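Long-range contact in beta-galactosidase/beta-glucuronidase (Faecalibacterium prausnitzii L2-6, PDB 6MVF), which binds flavin mononucleotide and acts as a family 2 glycoside hydrolase, a beta-glucuronidase of the human gut microbiome: residues A[147-152]-A[363-368]. Sequence-based numbering, arbitrary orientation.
Sequences YPASAD and VFKSGK
The phenolic oxygen of Tyr147 is gripped by two partners: OH accepts a hydrogen bond from Lys365 N at 2.9 Å, its N-H...O angle of 162° being close to straight, and a water lies 2.6 Å from the same OH. That water also donates to Lys365 O across 3.3 Å, so the hydroxyl meets both ends of the Lys365 backbone, one directly and one through the solvent molecule. At the ring edge, near its plane, Val363 O comes 3.7 Å from Tyr147 CE1, while Lys365 CB packs 3.4 Å from Tyr147 OH. With CG anti to the carbonyl carbon (chi1 -72°) and the chain extended beyond it, the lysine runs back past the tyrosine in the opposite sense. Its path brings Lys365 NZ to 3.4 Å from Ala149 CB and only 5° off the normal of the Tyr147 ring, although at 5.9 Å from the centroid any cation-pi attraction is weak at most. The ammonium is held by the carbonyls of Met146 and Thr143, and by a salt bridge to Asp142. Farther along, Ser150 CB meets Val363 CG2 at 3.9 Å, a purely van der Waals touch. Beyond the two segments, Phe360 meets the Tyr147 ring edge-to-face, and Ala370 and Val374 of helix 368-385 also touch Tyr147. A phenylalanine in place of Tyr147 would probably leave Lys365 N without its acceptor and the bridging water without its hydroxyl mate. Chemically, then, phenol-to-backbone and ammonium-to-carbonyl bonds tie a sugar-binding-domain loop to a TIM-barrel loop, away from the FMN pocket.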
loop_
_atom_site.group_PDB
_atom_site.type_symbol
_atom_site.label_atom_id
_atom_site.label_comp_id
_atom_site.label_asym_id
_atom_site.label_seq_id
_atom_site.Cartn_x
_atom_site.Cartn_y
_atom_site.Cartn_z
ATOM N N TYR A 147 -6.763 12.894 40.607
ATOM C CA TYR A 147 -7.119 13.916 39.633
ATOM C C TYR A 147 -7.205 13.276 38.258
ATOM O O TYR A 147 -6.418 12.369 37.956
ATOM C CB TYR A 147 -6.097 15.036 39.571
ATOM C CG TYR A 147 -5.977 15.859 40.816
ATOM C CD1 TYR A 147 -6.708 17.023 40.953
ATOM C CD2 TYR A 147 -5.101 15.495 41.838
ATOM C CE1 TYR A 147 -6.597 17.802 42.067
ATOM C CE2 TYR A 147 -4.970 16.270 42.958
ATOM C CZ TYR A 147 -5.726 17.435 43.069
ATOM O OH TYR A 147 -5.630 18.246 44.174
ATOM N N PRO A 148 -8.131 13.722 37.395
ATOM C CA PRO A 148 -9.170 14.747 37.615
ATOM C C PRO A 148 -10.315 14.270 38.504
ATOM O O PRO A 148 -10.559 13.068 38.592
ATOM C CB PRO A 148 -9.700 15.033 36.200
ATOM C CG PRO A 148 -9.465 13.753 35.443
ATOM C CD PRO A 148 -8.175 13.175 36.024
ATOM N N ALA A 149 -11.009 15.199 39.157
ATOM C CA ALA A 149 -12.138 14.818 39.992
ATOM C C ALA A 149 -13.338 15.709 39.720
ATOM O O ALA A 149 -14.481 15.243 39.751
ATOM C CB ALA A 149 -11.751 14.865 41.466
ATOM N N SER A 150 -13.088 16.983 39.430
ATOM C CA SER A 150 -14.145 17.944 39.138
ATOM C C SER A 150 -13.787 18.672 37.846
ATOM O O SER A 150 -12.876 19.505 37.831
ATOM C CB SER A 150 -14.326 18.927 40.296
ATOM O OG SER A 150 -15.415 19.798 40.035
ATOM N N ALA A 151 -14.500 18.366 36.765
ATOM C CA ALA A 151 -14.176 18.974 35.484
ATOM C C ALA A 151 -15.355 18.839 34.530
ATOM O O ALA A 151 -16.239 18.001 34.711
ATOM C CB ALA A 151 -12.917 18.350 34.873
ATOM N N ASP A 152 -15.346 19.690 33.508
ATOM C CA ASP A 152 -16.377 19.706 32.472
ATOM C C ASP A 152 -15.951 18.814 31.309
ATOM O O ASP A 152 -15.705 19.281 30.201
ATOM C CB ASP A 152 -16.627 21.140 32.006
ATOM C CG ASP A 152 -17.742 21.250 30.956
ATOM O OD1 ASP A 152 -18.774 20.576 31.112
ATOM O OD2 ASP A 152 -17.604 22.036 29.993
ATOM N N VAL A 363 -10.457 21.986 41.612
ATOM C CA VAL A 363 -10.680 21.852 43.051
ATOM C C VAL A 363 -9.443 21.220 43.666
ATOM O O VAL A 363 -9.158 20.043 43.424
ATOM C CB VAL A 363 -11.914 20.998 43.370
ATOM C CG1 VAL A 363 -11.957 20.701 44.863
ATOM C CG2 VAL A 363 -13.200 21.676 42.880
ATOM N N PHE A 364 -8.725 21.982 44.480
ATOM C CA PHE A 364 -7.562 21.429 45.155
ATOM C C PHE A 364 -8.005 20.425 46.210
ATOM O O PHE A 364 -8.925 20.694 46.994
ATOM C CB PHE A 364 -6.737 22.540 45.796
ATOM C CG PHE A 364 -5.581 22.036 46.587
ATOM C CD1 PHE A 364 -4.418 21.625 45.951
ATOM C CD2 PHE A 364 -5.656 21.957 47.972
ATOM C CE1 PHE A 364 -3.344 21.154 46.681
ATOM C CE2 PHE A 364 -4.585 21.480 48.704
ATOM C CZ PHE A 364 -3.426 21.077 48.058
ATOM N N LYS A 365 -7.362 19.261 46.208
ATOM C CA LYS A 365 -7.579 18.204 47.190
ATOM C C LYS A 365 -6.397 18.162 48.155
ATOM O O LYS A 365 -5.250 17.971 47.727
ATOM C CB LYS A 365 -7.722 16.842 46.509
ATOM C CG LYS A 365 -8.989 16.596 45.754
ATOM C CD LYS A 365 -8.998 15.137 45.305
ATOM C CE LYS A 365 -10.299 14.769 44.641
ATOM N NZ LYS A 365 -10.222 13.384 44.131
ATOM N N SER A 366 -6.681 18.292 49.451
ATOM C CA SER A 366 -5.660 18.275 50.494
ATOM C C SER A 366 -5.130 16.863 50.738
ATOM O O SER A 366 -5.771 15.859 50.417
ATOM C CB SER A 366 -6.229 18.822 51.798
ATOM O OG SER A 366 -7.329 18.023 52.194
ATOM N N GLY A 367 -3.942 16.797 51.326
ATOM C CA GLY A 367 -3.340 15.520 51.647
ATOM C C GLY A 367 -1.996 15.257 50.998
ATOM O O GLY A 367 -1.643 15.893 50.000
ATOM N N LYS A 368 -1.236 14.316 51.572
ATOM C CA LYS A 368 0.035 13.905 50.987
ATOM C C LYS A 368 -0.166 13.050 49.747
ATOM O O LYS A 368 0.625 13.146 48.803
ATOM C CB LYS A 368 0.875 13.129 52.000
ATOM C CG LYS A 368 2.236 12.725 51.457
ATOM C CD LYS A 368 3.075 11.994 52.488
ATOM C CE LYS A 368 2.437 10.669 52.909
ATOM N NZ LYS A 368 2.363 10.530 54.402
HETATM O O HOH W 1 -3.210 18.151 45.165
#